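Local coordinates for protein carbohydrate kinase, FGGY (Rhodospirillum rubrum, PDB 3IFR) that probably phosphorylates D-xylulose at the expense of ATP, as a xylulokinase of the FGGY carbohydrate kinase family, at residues A[245-250]-A[287-292]; A[255-260]-A[401-406]. All blocks are in the same frame, centred on the assembly; numbering follows the deposited sequence.

Contact 1: residues A[245-250]-A[287-292]; sequences DHIASA and DYHLVP
Ile247, with CG2 anti to its backbone N and CG1 beside that nitrogen (chi1 -42°), divides its branches between two parts of the loop 287-292. CG2 presses on the loop backbone, 3.8 Å from Leu290 N, with Tyr288 O close by and Leu290 CG at 4.0 Å from the same methyl. CD1 turns to the other end of the loop and lies 3.9 Å from Asp287 CB; this methyl also sits over the rim of one face of the His246 ring. Leu290 meets the next helix residue: its CD1 lies 3.6 Å from Ala248 CA and 3.9 Å from Ala248 CB. His246 holds CG between its backbone N and carbonyl carbon (chi1 67°), and its ring edge faces Asp287, with the imidazole and carboxylate planes 81° apart. His246 NE2 and Asp287 OD1 stay 3.5 Å apart, unbonded. Asn298 hydrogen-bonds to Asp287 OD1, while Asp287 OD2 lies near Glu184, a second acid. The contact joins the two lobes of the actin-like kinase fold: helix 245-252 follows a strand of the N-terminal sheet, and the loop links strands 269-273 and 298-301 of the C-terminal one. Helix and loop thus meet chiefly by apolar fit, and any attraction between the imidazole and the carboxylate is probably electrostatic rather than a directed bond.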
loop_
_atom_site.group_PDB
_atom_site.type_symbol
_atom_site.label_atom_id
_atom_site.label_comp_id
_atom_site.label_asym_id
_atom_site.label_seq_id
_atom_site.Cartn_x
_atom_site.Cartn_y
_atom_site.Cartn_z
ATOM N N ASP A 245 2.327 -5.906 1.160
ATOM C CA ASP A 245 2.243 -5.069 2.340
ATOM C C ASP A 245 1.011 -4.215 2.566
ATOM O O ASP A 245 0.488 -4.236 3.624
ATOM C CB ASP A 245 3.522 -4.296 2.650
ATOM C CG ASP A 245 3.822 -3.197 1.681
ATOM O OD1 ASP A 245 3.195 -3.040 0.658
ATOM O OD2 ASP A 245 4.706 -2.466 1.959
ATOM N N HIS A 246 0.550 -3.466 1.577
ATOM C CA HIS A 246 -0.605 -2.647 1.789
ATOM C C HIS A 246 -1.899 -3.439 1.993
ATOM O O HIS A 246 -2.717 -3.036 2.739
ATOM C CB HIS A 246 -0.717 -1.513 0.749
ATOM C CG HIS A 246 -0.983 -1.982 -0.637
ATOM N ND1 HIS A 246 -0.098 -2.755 -1.333
ATOM C CD2 HIS A 246 -2.028 -1.785 -1.460
ATOM C CE1 HIS A 246 -0.587 -3.021 -2.518
ATOM N NE2 HIS A 246 -1.755 -2.441 -2.621
ATOM N N ILE A 247 -2.031 -4.576 1.349
ATOM C CA ILE A 247 -3.134 -5.487 1.547
ATOM C C ILE A 247 -3.124 -6.126 2.959
ATOM O O ILE A 247 -4.172 -6.250 3.584
ATOM C CB ILE A 247 -3.183 -6.612 0.461
ATOM C CG1 ILE A 247 -2.894 -6.027 -0.926
ATOM C CG2 ILE A 247 -4.571 -7.294 0.488
ATOM C CD1 ILE A 247 -3.895 -4.942 -1.296
ATOM N N ALA A 248 -1.951 -6.514 3.455
ATOM C CA ALA A 248 -1.868 -7.074 4.797
ATOM C C ALA A 248 -2.241 -5.983 5.786
ATOM O O ALA A 248 -2.904 -6.253 6.793
ATOM C CB ALA A 248 -0.490 -7.626 5.093
ATOM N N SER A 249 -1.857 -4.746 5.481
ATOM C CA SER A 249 -2.306 -3.624 6.300
ATOM C C SER A 249 -3.823 -3.496 6.256
ATOM O O SER A 249 -4.452 -3.257 7.283
ATOM C CB SER A 249 -1.663 -2.307 5.884
ATOM O OG SER A 249 -0.600 -2.005 6.752
ATOM N N ALA A 250 -4.429 -3.661 5.082
ATOM C CA ALA A 250 -5.893 -3.563 5.025
ATOM C C ALA A 250 -6.523 -4.649 5.921
ATOM O O ALA A 250 -7.332 -4.364 6.782
ATOM C CB ALA A 250 -6.400 -3.656 3.610
ATOM N N ASP A 287 -5.585 -5.713 -6.969
ATOM C CA ASP A 287 -4.763 -6.723 -6.289
ATOM C C ASP A 287 -5.704 -7.842 -5.899
ATOM O O ASP A 287 -6.912 -7.629 -5.838
ATOM C CB ASP A 287 -4.145 -6.174 -5.002
ATOM C CG ASP A 287 -2.858 -5.391 -5.233
ATOM O OD1 ASP A 287 -2.892 -4.157 -5.477
ATOM O OD2 ASP A 287 -1.786 -6.000 -5.085
ATOM N N TYR A 288 -5.160 -9.022 -5.601
ATOM C CA TYR A 288 -5.948 -10.035 -4.929
ATOM C C TYR A 288 -5.975 -9.693 -3.455
ATOM O O TYR A 288 -4.982 -9.213 -2.919
ATOM C CB TYR A 288 -5.333 -11.406 -5.102
ATOM C CG TYR A 288 -5.382 -11.903 -6.530
ATOM C CD1 TYR A 288 -6.496 -12.564 -7.013
ATOM C CD2 TYR A 288 -4.301 -11.715 -7.390
ATOM C CE1 TYR A 288 -6.540 -13.021 -8.317
ATOM C CE2 TYR A 288 -4.335 -12.172 -8.691
ATOM C CZ TYR A 288 -5.458 -12.817 -9.150
ATOM O OH TYR A 288 -5.489 -13.255 -10.437
ATOM N N HIS A 289 -7.097 -9.927 -2.773
ATOM C CA HIS A 289 -7.058 -9.812 -1.323
ATOM C C HIS A 289 -6.266 -10.983 -0.747
ATOM O O HIS A 289 -6.012 -11.961 -1.439
ATOM C CB HIS A 289 -8.454 -9.850 -0.752
ATOM C CG HIS A 289 -8.553 -9.232 0.601
ATOM N ND1 HIS A 289 -9.592 -8.399 0.965
ATOM C CD2 HIS A 289 -7.741 -9.305 1.676
ATOM C CE1 HIS A 289 -9.414 -7.994 2.208
ATOM N NE2 HIS A 289 -8.290 -8.520 2.649
ATOM N N LEU A 290 -5.875 -10.900 0.522
ATOM C CA LEU A 290 -5.298 -12.075 1.174
ATOM C C LEU A 290 -6.442 -13.043 1.437
ATOM O O LEU A 290 -6.285 -14.259 1.299
ATOM C CB LEU A 290 -4.564 -11.737 2.469
ATOM C CG LEU A 290 -3.523 -10.611 2.406
ATOM C CD1 LEU A 290 -2.764 -10.421 3.708
ATOM C CD2 LEU A 290 -2.567 -10.896 1.265
ATOM N N VAL A 291 -7.607 -12.506 1.781
ATOM C CA VAL A 291 -8.783 -13.356 1.979
ATOM C C VAL A 291 -9.197 -14.102 0.691
ATOM O O VAL A 291 -9.506 -13.506 -0.338
ATOM C CB VAL A 291 -9.962 -12.566 2.584
ATOM C CG1 VAL A 291 -11.146 -13.473 2.787
ATOM C CG2 VAL A 291 -9.572 -11.958 3.908
ATOM N N PRO A 292 -9.178 -15.429 0.749
ATOM C CA PRO A 292 -9.378 -16.256 -0.435
ATOM C C PRO A 292 -10.672 -15.917 -1.086
ATOM O O PRO A 292 -11.668 -15.903 -0.412
ATOM C CB PRO A 292 -9.447 -17.654 0.149
ATOM C CG PRO A 292 -8.569 -17.571 1.379
ATOM C CD PRO A 292 -8.859 -16.227 1.940
#

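Contact 2: residues A[255-260]-A[401-406]; sequences ITRPGD and PQRFFA
Arg257 lays its guanidinium flat on that of Arg403, centres 3.7 Å apart and planes only 10° from parallel. The opposite face of the Arg403 group receives the edge of the Phe405 ring, whose CZ stands 3.3 Å above the guanidinium plane. Arg403 gets there with CG anti to its backbone N (chi1 -160°) and the chain extended to NE, running alongside Asp260. Its NH1 then forms a salt bridge with Asp260 OD2 at 2.9 Å, weak as a hydrogen bond, and the carboxylate probably supplies a counter-charge beside the stacked guanidinium pair. The same Asp260 OD2 accepts Thr256 N at 3.0 Å through its anti lone pair and Arg257 N at 2.7 Å from above the carboxylate plane. Replacing Asp260 by alanine would probably leave the amides of Thr256 and Arg257 without this acceptor and the Arg403 guanidinium without its carboxylate mate. Asp260 and Arg403 also form a parallel beta bridge between strands 260-265 and 403-407, central in the six-stranded sheet of the C-terminal lobe. A type II turn, Arg257 to Asp260, leads into strand 260-265, with Gly259 at backbone angles that call for glycine. Gly259 O takes two amides, Gln402 N at 2.7 Å on a lone pair and Arg403 N from above the carbonyl plane. Deeper in, the Ile255 and Phe405 side chains pass in opposite directions, Ile255 CD1 3.8 Å from Phe405 CD2.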
loop_
_atom_site.group_PDB
_atom_site.type_symbol
_atom_site.label_atom_id
_atom_site.label_comp_id
_atom_site.label_asym_id
_atom_site.label_seq_id
_atom_site.Cartn_x
_atom_site.Cartn_y
_atom_site.Cartn_z
ATOM N N ILE A 255 -10.322 -5.016 7.089
ATOM C CA ILE A 255 -11.014 -5.047 5.813
ATOM C C ILE A 255 -11.014 -6.498 5.312
ATOM O O ILE A 255 -10.019 -6.989 4.691
ATOM C CB ILE A 255 -10.391 -4.057 4.787
ATOM C CG1 ILE A 255 -10.966 -2.647 5.001
ATOM C CG2 ILE A 255 -10.720 -4.465 3.373
ATOM C CD1 ILE A 255 -10.366 -1.906 6.140
ATOM N N THR A 256 -12.117 -7.184 5.594
ATOM C CA THR A 256 -12.265 -8.611 5.330
ATOM C C THR A 256 -13.524 -9.010 4.567
ATOM O O THR A 256 -13.620 -10.133 4.080
ATOM C CB THR A 256 -12.244 -9.463 6.646
ATOM O OG1 THR A 256 -13.462 -9.273 7.346
ATOM C CG2 THR A 256 -11.119 -9.057 7.550
ATOM N N ARG A 257 -14.519 -8.133 4.494
ATOM C CA ARG A 257 -15.770 -8.487 3.806
ATOM C C ARG A 257 -16.010 -7.587 2.606
ATOM O O ARG A 257 -15.714 -6.385 2.650
ATOM C CB ARG A 257 -16.958 -8.341 4.749
ATOM C CG ARG A 257 -16.732 -8.746 6.224
ATOM C CD ARG A 257 -17.915 -8.226 7.115
ATOM N NE ARG A 257 -17.906 -8.663 8.520
ATOM C CZ ARG A 257 -18.637 -8.087 9.489
ATOM N NH1 ARG A 257 -19.428 -7.043 9.203
ATOM N NH2 ARG A 257 -18.583 -8.553 10.746
ATOM N N PRO A 258 -16.578 -8.145 1.537
ATOM C CA PRO A 258 -16.918 -7.302 0.383
ATOM C C PRO A 258 -17.574 -6.007 0.861
ATOM O O PRO A 258 -18.514 -6.043 1.653
ATOM C CB PRO A 258 -17.928 -8.155 -0.383
ATOM C CG PRO A 258 -17.608 -9.556 0.038
ATOM C CD PRO A 258 -17.106 -9.507 1.423
ATOM N N GLY A 259 -17.066 -4.861 0.433
ATOM C CA GLY A 259 -17.724 -3.608 0.766
ATOM C C GLY A 259 -17.015 -2.840 1.860
ATOM O O GLY A 259 -17.308 -1.679 2.061
ATOM N N ASP A 260 -16.097 -3.501 2.560
ATOM C CA ASP A 260 -15.245 -2.878 3.560
ATOM C C ASP A 260 -14.262 -1.943 2.891
ATOM O O ASP A 260 -13.649 -2.318 1.911
ATOM C CB ASP A 260 -14.424 -3.937 4.305
ATOM C CG ASP A 260 -15.264 -4.770 5.241
ATOM O OD1 ASP A 260 -16.434 -4.391 5.412
ATOM O OD2 ASP A 260 -14.758 -5.773 5.816
ATOM N N PRO A 401 -18.844 0.019 -2.056
ATOM C CA PRO A 401 -18.220 0.424 -0.782
ATOM C C PRO A 401 -19.297 0.661 0.288
ATOM O O PRO A 401 -20.256 1.353 -0.036
ATOM C CB PRO A 401 -17.587 1.783 -1.097
ATOM C CG PRO A 401 -17.945 2.131 -2.520
ATOM C CD PRO A 401 -18.625 0.984 -3.160
ATOM N N GLN A 402 -19.186 0.121 1.503
ATOM C CA GLN A 402 -20.220 0.420 2.484
ATOM C C GLN A 402 -19.793 0.533 3.940
ATOM O O GLN A 402 -20.420 1.257 4.731
ATOM C CB GLN A 402 -21.380 -0.572 2.357
ATOM C CG GLN A 402 -21.003 -2.003 2.677
ATOM C CD GLN A 402 -22.218 -2.926 2.690
ATOM O OE1 GLN A 402 -23.216 -2.686 1.989
ATOM N NE2 GLN A 402 -22.145 -3.972 3.502
ATOM N N ARG A 403 -18.757 -0.197 4.308
ATOM C CA ARG A 403 -18.283 -0.202 5.681
ATOM C C ARG A 403 -16.881 0.414 5.699
ATOM O O ARG A 403 -15.953 -0.131 5.068
ATOM C CB ARG A 403 -18.258 -1.628 6.147
ATOM C CG ARG A 403 -18.263 -1.900 7.607
ATOM C CD ARG A 403 -17.618 -3.269 7.715
ATOM N NE ARG A 403 -17.636 -3.900 9.009
ATOM C CZ ARG A 403 -16.831 -4.909 9.316
ATOM N NH1 ARG A 403 -15.949 -5.323 8.429
ATOM N NH2 ARG A 403 -16.890 -5.487 10.510
ATOM N N PHE A 404 -16.745 1.541 6.404
ATOM C CA PHE A 404 -15.582 2.427 6.305
ATOM C C PHE A 404 -14.733 2.523 7.564
ATOM O O PHE A 404 -15.246 2.625 8.681
ATOM C CB PHE A 404 -16.016 3.850 5.946
ATOM C CG PHE A 404 -16.653 3.953 4.604
ATOM C CD1 PHE A 404 -15.898 4.262 3.498
ATOM C CD2 PHE A 404 -18.013 3.683 4.447
ATOM C CE1 PHE A 404 -16.489 4.316 2.241
ATOM C CE2 PHE A 404 -18.605 3.735 3.210
ATOM C CZ PHE A 404 -17.860 4.050 2.107
ATOM N N PHE A 405 -13.415 2.513 7.356
ATOM C CA PHE A 405 -12.465 2.538 8.450
ATOM C C PHE A 405 -11.446 3.603 8.115
ATOM O O PHE A 405 -11.108 3.783 6.950
ATOM C CB PHE A 405 -11.781 1.166 8.602
ATOM C CG PHE A 405 -12.751 0.011 8.829
ATOM C CD1 PHE A 405 -12.920 -0.543 10.092
ATOM C CD2 PHE A 405 -13.515 -0.499 7.789
ATOM C CE1 PHE A 405 -13.818 -1.602 10.290
ATOM C CE2 PHE A 405 -14.395 -1.550 7.987
ATOM C CZ PHE A 405 -14.538 -2.100 9.233
ATOM N N ALA A 406 -10.957 4.319 9.119
ATOM C CA ALA A 406 -9.812 5.173 8.882
ATOM C C ALA A 406 -8.665 4.778 9.808
ATOM O O ALA A 406 -8.869 4.337 10.934
ATOM C CB ALA A 406 -10.166 6.633 9.004
#

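In the fold
The segments alternate along the chain, 245-250, 255-260, 287-292 and 401-406, and the centres of contacts 1 and 2 lie about 13 Å apart. A short chain stretch joins the helix of contact 1 to the turn of contact 2, and Ala250 O and Ile255 N, 3.1 Å apart, probably hydrogen-bond across it. The side chain of Ile255 also packs on His289, so residues of both contacts meet directly. The centre of contact 1 lies about 9 Å from the centre of the chain, that of contact 2, within the C-terminal lobe, about 16 Å. The His246 side chain lies about 4 Å from a bound phosphate, probably from the crystallisation liquor but possibly marking a pocket.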